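Local coordinates for meta cleavage compound hydrolase (Janthinobacterium, PDB 1J1I), which hydrolyses a carbon-carbon bond of the meta-cleavage product formed in carbazole degradation, yielding anthranilate, as a serine hydrolase of the alpha/beta-hydrolase fold, at residues A[43-49]-A[75-79]; A[96-100]-A[127-131]; A[221-227]-A[248-253]. All blocks are in the same frame, centred on the assembly; numbering follows the deposited sequence.

Interaction 1: residues A[43-49]-A[75-79]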
# COMPACT_ATOMS: atom_id res chain seq x y z
N HIS A 43 -0.42 19.01 -8.51
CA HIS A 43 0.97 19.20 -8.08
C HIS A 43 1.08 19.79 -6.67
O HIS A 43 0.11 20.29 -6.11
CB HIS A 43 1.69 20.10 -9.08
CG HIS A 43 1.12 21.48 -9.18
ND1 HIS A 43 1.43 22.48 -8.28
CD2 HIS A 43 0.20 22.01 -10.02
CE1 HIS A 43 0.74 23.57 -8.57
NE2 HIS A 43 -0.02 23.31 -9.62
N GLY A 44 2.28 19.73 -6.11
CA GLY A 44 2.50 20.27 -4.78
C GLY A 44 2.82 21.75 -4.79
O GLY A 44 2.85 22.39 -5.85
N GLY A 45 3.07 22.31 -3.61
CA GLY A 45 3.40 23.71 -3.51
C GLY A 45 4.87 23.90 -3.83
O GLY A 45 5.51 23.00 -4.37
N GLY A 46 5.41 25.06 -3.49
CA GLY A 46 6.81 25.30 -3.77
C GLY A 46 6.96 26.17 -5.00
O GLY A 46 6.17 26.08 -5.94
N ALA A 47 7.99 27.01 -4.99
CA ALA A 47 8.25 27.90 -6.11
C ALA A 47 8.54 27.11 -7.38
O ALA A 47 9.37 26.21 -7.38
CB ALA A 47 9.42 28.83 -5.78
N GLY A 48 7.84 27.45 -8.46
CA GLY A 48 8.06 26.77 -9.72
C GLY A 48 7.39 25.41 -9.84
O GLY A 48 7.59 24.70 -10.82
N ALA A 49 6.59 25.04 -8.85
CA ALA A 49 5.91 23.76 -8.90
C ALA A 49 4.72 23.84 -9.84
O ALA A 49 3.93 24.79 -9.79
CB ALA A 49 5.44 23.34 -7.51
N GLY A 75 -2.70 30.31 -9.31
CA GLY A 75 -1.46 30.98 -8.96
C GLY A 75 -0.17 30.25 -9.31
O GLY A 75 0.92 30.79 -9.11
N PHE A 76 -0.28 29.02 -9.81
CA PHE A 76 0.91 28.24 -10.16
C PHE A 76 1.02 27.95 -11.65
O PHE A 76 0.04 28.05 -12.39
CB PHE A 76 0.93 26.89 -9.41
CG PHE A 76 1.17 27.01 -7.93
CD1 PHE A 76 0.18 27.47 -7.07
CD2 PHE A 76 2.40 26.65 -7.39
CE1 PHE A 76 0.41 27.57 -5.70
CE2 PHE A 76 2.64 26.74 -6.02
CZ PHE A 76 1.64 27.20 -5.17
N GLY A 77 2.22 27.55 -12.06
CA GLY A 77 2.48 27.20 -13.45
C GLY A 77 1.95 28.19 -14.48
O GLY A 77 2.33 29.36 -14.46
N LYS A 78 1.09 27.71 -15.37
CA LYS A 78 0.53 28.56 -16.41
C LYS A 78 -0.91 28.97 -16.13
O LYS A 78 -1.55 29.62 -16.95
CB LYS A 78 0.62 27.86 -17.77
CG LYS A 78 2.05 27.61 -18.23
CD LYS A 78 2.07 27.08 -19.66
CE LYS A 78 3.48 26.72 -20.09
NZ LYS A 78 3.52 26.19 -21.48
N THR A 79 -1.42 28.57 -14.97
CA THR A 79 -2.78 28.93 -14.59
C THR A 79 -2.80 30.41 -14.21
O THR A 79 -1.77 30.96 -13.82
CB THR A 79 -3.27 28.05 -13.42
OG1 THR A 79 -3.63 26.76 -13.93
CG2 THR A 79 -4.48 28.67 -12.72
O HOH W 1 4.66 27.51 -10.44

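Interaction 2: residues A[96-100]-A[127-131]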
# COMPACT_ATOMS: atom_id res chain seq x y z
N HIS A 96 -12.79 23.08 -7.75
CA HIS A 96 -14.21 22.79 -7.94
C HIS A 96 -14.66 23.32 -9.30
O HIS A 96 -15.32 22.62 -10.07
CB HIS A 96 -15.03 23.43 -6.81
CG HIS A 96 -16.49 23.59 -7.14
ND1 HIS A 96 -16.96 24.62 -7.92
CD2 HIS A 96 -17.57 22.86 -6.78
CE1 HIS A 96 -18.28 24.53 -8.03
NE2 HIS A 96 -18.67 23.47 -7.34
N ASP A 97 -14.30 24.57 -9.59
CA ASP A 97 -14.68 25.21 -10.84
C ASP A 97 -14.03 24.53 -12.05
O ASP A 97 -14.67 24.38 -13.10
CB ASP A 97 -14.32 26.71 -10.81
CG ASP A 97 -15.09 27.49 -9.75
OD1 ASP A 97 -16.09 26.96 -9.21
OD2 ASP A 97 -14.71 28.64 -9.44
N PHE A 98 -12.78 24.10 -11.90
CA PHE A 98 -12.09 23.42 -12.99
C PHE A 98 -12.82 22.12 -13.32
O PHE A 98 -13.08 21.82 -14.49
CB PHE A 98 -10.64 23.11 -12.61
CG PHE A 98 -9.90 22.29 -13.63
CD1 PHE A 98 -9.70 20.93 -13.43
CD2 PHE A 98 -9.41 22.88 -14.80
CE1 PHE A 98 -9.01 20.15 -14.37
CE2 PHE A 98 -8.72 22.12 -15.75
CZ PHE A 98 -8.52 20.75 -15.53
N ILE A 99 -13.14 21.34 -12.29
CA ILE A 99 -13.85 20.09 -12.50
C ILE A 99 -15.16 20.33 -13.25
O ILE A 99 -15.44 19.66 -14.24
CB ILE A 99 -14.12 19.38 -11.15
CG1 ILE A 99 -12.78 18.88 -10.57
CG2 ILE A 99 -15.07 18.22 -11.34
CD1 ILE A 99 -12.88 18.36 -9.16
N LYS A 100 -15.94 21.30 -12.78
CA LYS A 100 -17.22 21.62 -13.42
C LYS A 100 -17.02 22.10 -14.86
O LYS A 100 -17.78 21.72 -15.75
CB LYS A 100 -17.94 22.72 -12.63
CG LYS A 100 -18.21 22.36 -11.17
CD LYS A 100 -19.11 21.14 -11.05
CE LYS A 100 -20.51 21.42 -11.57
NZ LYS A 100 -21.15 22.53 -10.83
N HIS A 127 -17.29 19.21 -1.78
CA HIS A 127 -18.00 18.86 -3.01
C HIS A 127 -17.78 17.40 -3.40
O HIS A 127 -17.43 17.11 -4.55
CB HIS A 127 -17.50 19.76 -4.14
CG HIS A 127 -17.39 21.21 -3.77
ND1 HIS A 127 -18.49 21.99 -3.50
CD2 HIS A 127 -16.31 22.00 -3.60
CE1 HIS A 127 -18.09 23.21 -3.19
NE2 HIS A 127 -16.77 23.24 -3.24
N SER A 128 -18.02 16.49 -2.47
CA SER A 128 -17.80 15.07 -2.72
C SER A 128 -18.65 14.46 -3.82
O SER A 128 -18.31 13.40 -4.34
CB SER A 128 -17.97 14.26 -1.43
OG SER A 128 -19.32 14.27 -0.98
N GLU A 129 -19.75 15.10 -4.19
CA GLU A 129 -20.59 14.56 -5.25
C GLU A 129 -19.86 14.57 -6.60
O GLU A 129 -20.29 13.93 -7.56
CB GLU A 129 -21.92 15.33 -5.36
CG GLU A 129 -21.82 16.75 -5.92
CD GLU A 129 -21.33 17.78 -4.92
OE1 GLU A 129 -21.13 17.43 -3.73
OE2 GLU A 129 -21.15 18.95 -5.32
N LEU A 130 -18.74 15.28 -6.65
CA LEU A 130 -17.93 15.37 -7.86
C LEU A 130 -16.79 14.36 -7.83
O LEU A 130 -16.17 14.08 -8.86
CB LEU A 130 -17.30 16.75 -7.98
CG LEU A 130 -18.19 17.99 -8.01
CD1 LEU A 130 -17.31 19.24 -8.00
CD2 LEU A 130 -19.08 17.95 -9.24
N VAL A 131 -16.52 13.81 -6.65
CA VAL A 131 -15.38 12.90 -6.47
C VAL A 131 -15.69 11.43 -6.25
O VAL A 131 -16.56 11.07 -5.46
CB VAL A 131 -14.52 13.40 -5.29
CG1 VAL A 131 -13.19 12.65 -5.25
CG2 VAL A 131 -14.29 14.90 -5.42

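Interaction 3: residues A[221-227]-A[248-253]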
# COMPACT_ATOMS: atom_id res chain seq x y z
N VAL A 221 -13.85 13.13 5.30
CA VAL A 221 -13.55 12.53 4.00
C VAL A 221 -14.22 11.16 3.99
O VAL A 221 -13.85 10.28 4.75
CB VAL A 221 -12.03 12.37 3.78
CG1 VAL A 221 -11.77 11.68 2.45
CG2 VAL A 221 -11.35 13.74 3.81
N GLN A 222 -15.21 10.99 3.11
CA GLN A 222 -15.97 9.74 3.04
C GLN A 222 -15.70 8.89 1.79
O GLN A 222 -16.07 7.72 1.74
CB GLN A 222 -17.48 10.04 3.16
CG GLN A 222 -17.86 10.77 4.45
CD GLN A 222 -19.34 11.12 4.54
OE1 GLN A 222 -19.97 11.48 3.54
NE2 GLN A 222 -19.90 11.03 5.74
N VAL A 223 -15.07 9.49 0.79
CA VAL A 223 -14.75 8.77 -0.45
C VAL A 223 -13.58 7.82 -0.22
O VAL A 223 -12.79 8.02 0.71
CB VAL A 223 -14.37 9.79 -1.55
CG1 VAL A 223 -13.63 9.11 -2.67
CG2 VAL A 223 -15.63 10.45 -2.10
N PRO A 224 -13.46 6.75 -1.03
CA PRO A 224 -12.32 5.85 -0.82
C PRO A 224 -11.06 6.67 -1.01
O PRO A 224 -10.93 7.44 -1.98
CB PRO A 224 -12.51 4.78 -1.91
CG PRO A 224 -13.39 5.45 -2.93
CD PRO A 224 -14.36 6.21 -2.07
N THR A 225 -10.12 6.50 -0.10
CA THR A 225 -8.89 7.27 -0.12
C THR A 225 -7.64 6.42 0.00
O THR A 225 -7.64 5.40 0.69
CB THR A 225 -8.90 8.30 1.03
OG1 THR A 225 -10.01 9.18 0.87
CG2 THR A 225 -7.60 9.11 1.06
N LEU A 226 -6.58 6.84 -0.67
CA LEU A 226 -5.30 6.15 -0.61
C LEU A 226 -4.30 7.17 -0.05
O LEU A 226 -4.06 8.21 -0.67
CB LEU A 226 -4.85 5.72 -2.01
CG LEU A 226 -3.95 4.48 -2.19
CD1 LEU A 226 -2.92 4.76 -3.28
CD2 LEU A 226 -3.28 4.10 -0.90
N VAL A 227 -3.76 6.88 1.12
CA VAL A 227 -2.78 7.77 1.74
C VAL A 227 -1.40 7.21 1.39
O VAL A 227 -1.02 6.14 1.87
CB VAL A 227 -2.94 7.80 3.29
CG1 VAL A 227 -1.92 8.75 3.90
CG2 VAL A 227 -4.36 8.25 3.66
N ILE A 248 -9.62 9.08 8.41
CA ILE A 248 -10.42 8.80 7.22
C ILE A 248 -10.91 7.34 7.25
O ILE A 248 -10.13 6.40 7.10
CB ILE A 248 -9.60 9.10 5.95
CG1 ILE A 248 -9.10 10.55 6.01
CG2 ILE A 248 -10.46 8.90 4.70
CD1 ILE A 248 -8.19 10.96 4.87
N ASP A 249 -12.21 7.16 7.43
CA ASP A 249 -12.78 5.82 7.52
C ASP A 249 -12.56 4.89 6.34
O ASP A 249 -12.33 3.69 6.54
CB ASP A 249 -14.29 5.89 7.79
CG ASP A 249 -14.83 4.56 8.28
OD1 ASP A 249 -14.50 4.16 9.41
OD2 ASP A 249 -15.58 3.91 7.52
N ASP A 250 -12.64 5.40 5.12
CA ASP A 250 -12.43 4.53 3.97
C ASP A 250 -11.07 4.74 3.34
O ASP A 250 -10.93 4.83 2.11
CB ASP A 250 -13.53 4.74 2.93
CG ASP A 250 -13.77 3.51 2.07
OD1 ASP A 250 -13.64 2.39 2.61
OD2 ASP A 250 -14.09 3.66 0.87
N SER A 251 -10.04 4.82 4.18
CA SER A 251 -8.70 5.03 3.67
C SER A 251 -7.78 3.82 3.74
O SER A 251 -7.77 3.07 4.71
CB SER A 251 -8.03 6.20 4.41
OG SER A 251 -7.86 5.93 5.80
N TRP A 252 -7.02 3.65 2.66
CA TRP A 252 -6.03 2.59 2.52
C TRP A 252 -4.71 3.32 2.72
O TRP A 252 -4.64 4.53 2.52
CB TRP A 252 -6.06 2.01 1.10
CG TRP A 252 -7.07 0.94 0.85
CD1 TRP A 252 -6.83 -0.40 0.75
CD2 TRP A 252 -8.48 1.12 0.62
NE1 TRP A 252 -7.99 -1.07 0.45
CE2 TRP A 252 -9.02 -0.17 0.37
CE3 TRP A 252 -9.33 2.23 0.59
CZ2 TRP A 252 -10.38 -0.37 0.10
CZ3 TRP A 252 -10.68 2.03 0.33
CH2 TRP A 252 -11.19 0.74 0.08
N GLY A 253 -3.67 2.59 3.10
CA GLY A 253 -2.38 3.23 3.29
C GLY A 253 -1.31 2.54 2.46
O GLY A 253 -1.33 1.31 2.32
O HOH W 2 -14.07 9.40 7.29
O HOH W 3 -13.30 7.81 3.71
O HOH W 4 -16.40 5.48 0.65

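Interaction 1: residues A[43-49]-A[75-79]
The loop 43-49 passes along one side of the Phe76 ring and closes in a type II turn from Gly46 to Ala49, while 75-79 makes a type II' turn from Phe76 to Thr79; the two backbones come nearest at Ala49 and Gly77, 6.7 Å between CA atoms. One water joins them there, giving a hydrogen to Ala49 O and accepting one from Gly77 N, 2.9 Å to each. Two carbonyls meet the CD2-CE2 edge of Phe76: Gly46 O lies in the ring plane, 3.6 Å from CE2, and Ala49 O reaches CD2 at 3.4 Å, near that plane too. His43 meets the ring's root, with CE1 3.4 Å from Phe76 CB and the ring planes oblique at 53°. These are the loops after strands 38-42 and 67-71 of the alpha/beta-hydrolase fold, and the first passes the probable nucleophile Ser114, whose OG accepts a weak bond from Gly45 N. His43 is held from both nitrogens: ND1 donates to Gly44 O at 2.8 Å, the acceptor close to the imidazole plane, and NE2 pairs with Met73 N. Its CG sits between backbone N and carbonyl carbon (chi1 63°), which turns the imidazole back toward its own loop, where ND1 finds Gly44 O.

Interaction 2: residues A[96-100]-A[127-131]
His96 ND1 donates to Asp97 OD1 at 2.8 Å, a bond made within the helix, while the carbon edge of the same imidazole goes across to His127. The carboxylate oxygen lies almost in the His96 ring plane but receives the hydrogen on its anti side, 28° out of the carboxylate plane. This His-carboxylate bond would tend to fix the rotation of the imidazole. CD2 is the atom it presents to its neighbour: it stands 3.3 Å above the plane of the His127 ring, over its centre, and is 3.4 Å from His127 CG. The pair is edge-to-face, with centroids 4.2 Å apart and planes inclined at 51° instead of upright. His96 has CG anti to its N (chi1 161°), which carries the ring out from the helix to meet His127. The charges of the two histidines are not known; were both protonated, their closeness would probably be unfavourable.

The contact joins helix 88-101 to the connection by which helix 114-126, which begins at Ser114 in the probable nucleophile elbow of the alpha/beta-hydrolase fold, passes into strand 131-137. His127 is the first residue beyond that helix, and a short 3-10 segment, 128-130, follows it.

Next to the imidazole pair, Leu130 supplies the apolar part. Its CD1 touches His96 CD2 at 3.8 Å and Ile99 CG2 at 4.1 Å, so one methyl meets both the imidazole and the isoleucine branch. Leu130 CD2 comes closer still to Lys100, 3.7 Å from its CD, which CD1 also neighbours. The bend at chi2 lays the lysine CD beside these methyls, and Lys100 CG lies over one face of the His96 ring, toward the rim. Ile99 continues inward onto Val108 and Ile110 of strand 108-113, whereas Lys100 lies at the exposed margin.

Interaction 3: residues A[221-227]-A[248-253]
The Trp252 indole has Thr225 O at its edge, in the ring plane and 3.6 Å from CE3, while Pro224 CB approaches CZ3 obliquely at 4.0 Å. The same carbonyl accepts Trp252 N at 2.7 Å in a nearly linear bond, so one oxygen serves both backbone and ring edge. Thr225 N to Asp250 O and Val227 N to Trp252 O, both 2.9 Å, continue the parallel pairing. Beside Pro224, the Asp250 carboxylate runs alongside the pyrrolidine, OD2 3.4 Å from CB. Thr225 OG1, placed beside its own N by chi1 -60°, donates to Val223 O from above the carbonyl plane and also packs against Ile248 CG2. A valine here has no hydroxyl to give, and Val223 O would probably be left to its water alone among the donors described. That water links Val221 O and Val223 O to Asp250 N. The segments belong to a beta-alpha-beta unit whose helix 238-247 covers Val227 and Ser251. Strand 131-137 flanks 225-230 on its other side, and beyond 251-256 the sheet continues antiparallel into the neighbouring chain, where Asp270 of the second subunit accepts a hydrogen bond from Trp252 NE1.

Interactions 1 and 3 are largely buried, whereas interaction 2 lies at the surface. Interaction 1 joins two loops beside the probable nucleophile by carbonyl-edged aromatic packing and a bridging water; interaction 2 sets a helix against a helix-to-strand connection through imidazoles and aliphatic chains; interaction 3 is the one built on direct backbone hydrogen bonds, as befits neighbouring sheet strands. Interactions 2 and 3 touch, Val131 O lying 3.5 Å from Val223 CG2, where strand 131-137 begins beside the approach to strand 225-230. Interactions 1 and 3 fall on opposite sides of the chain's centre, about 26 Å between centres, and of the three only interaction 3 meets the second subunit.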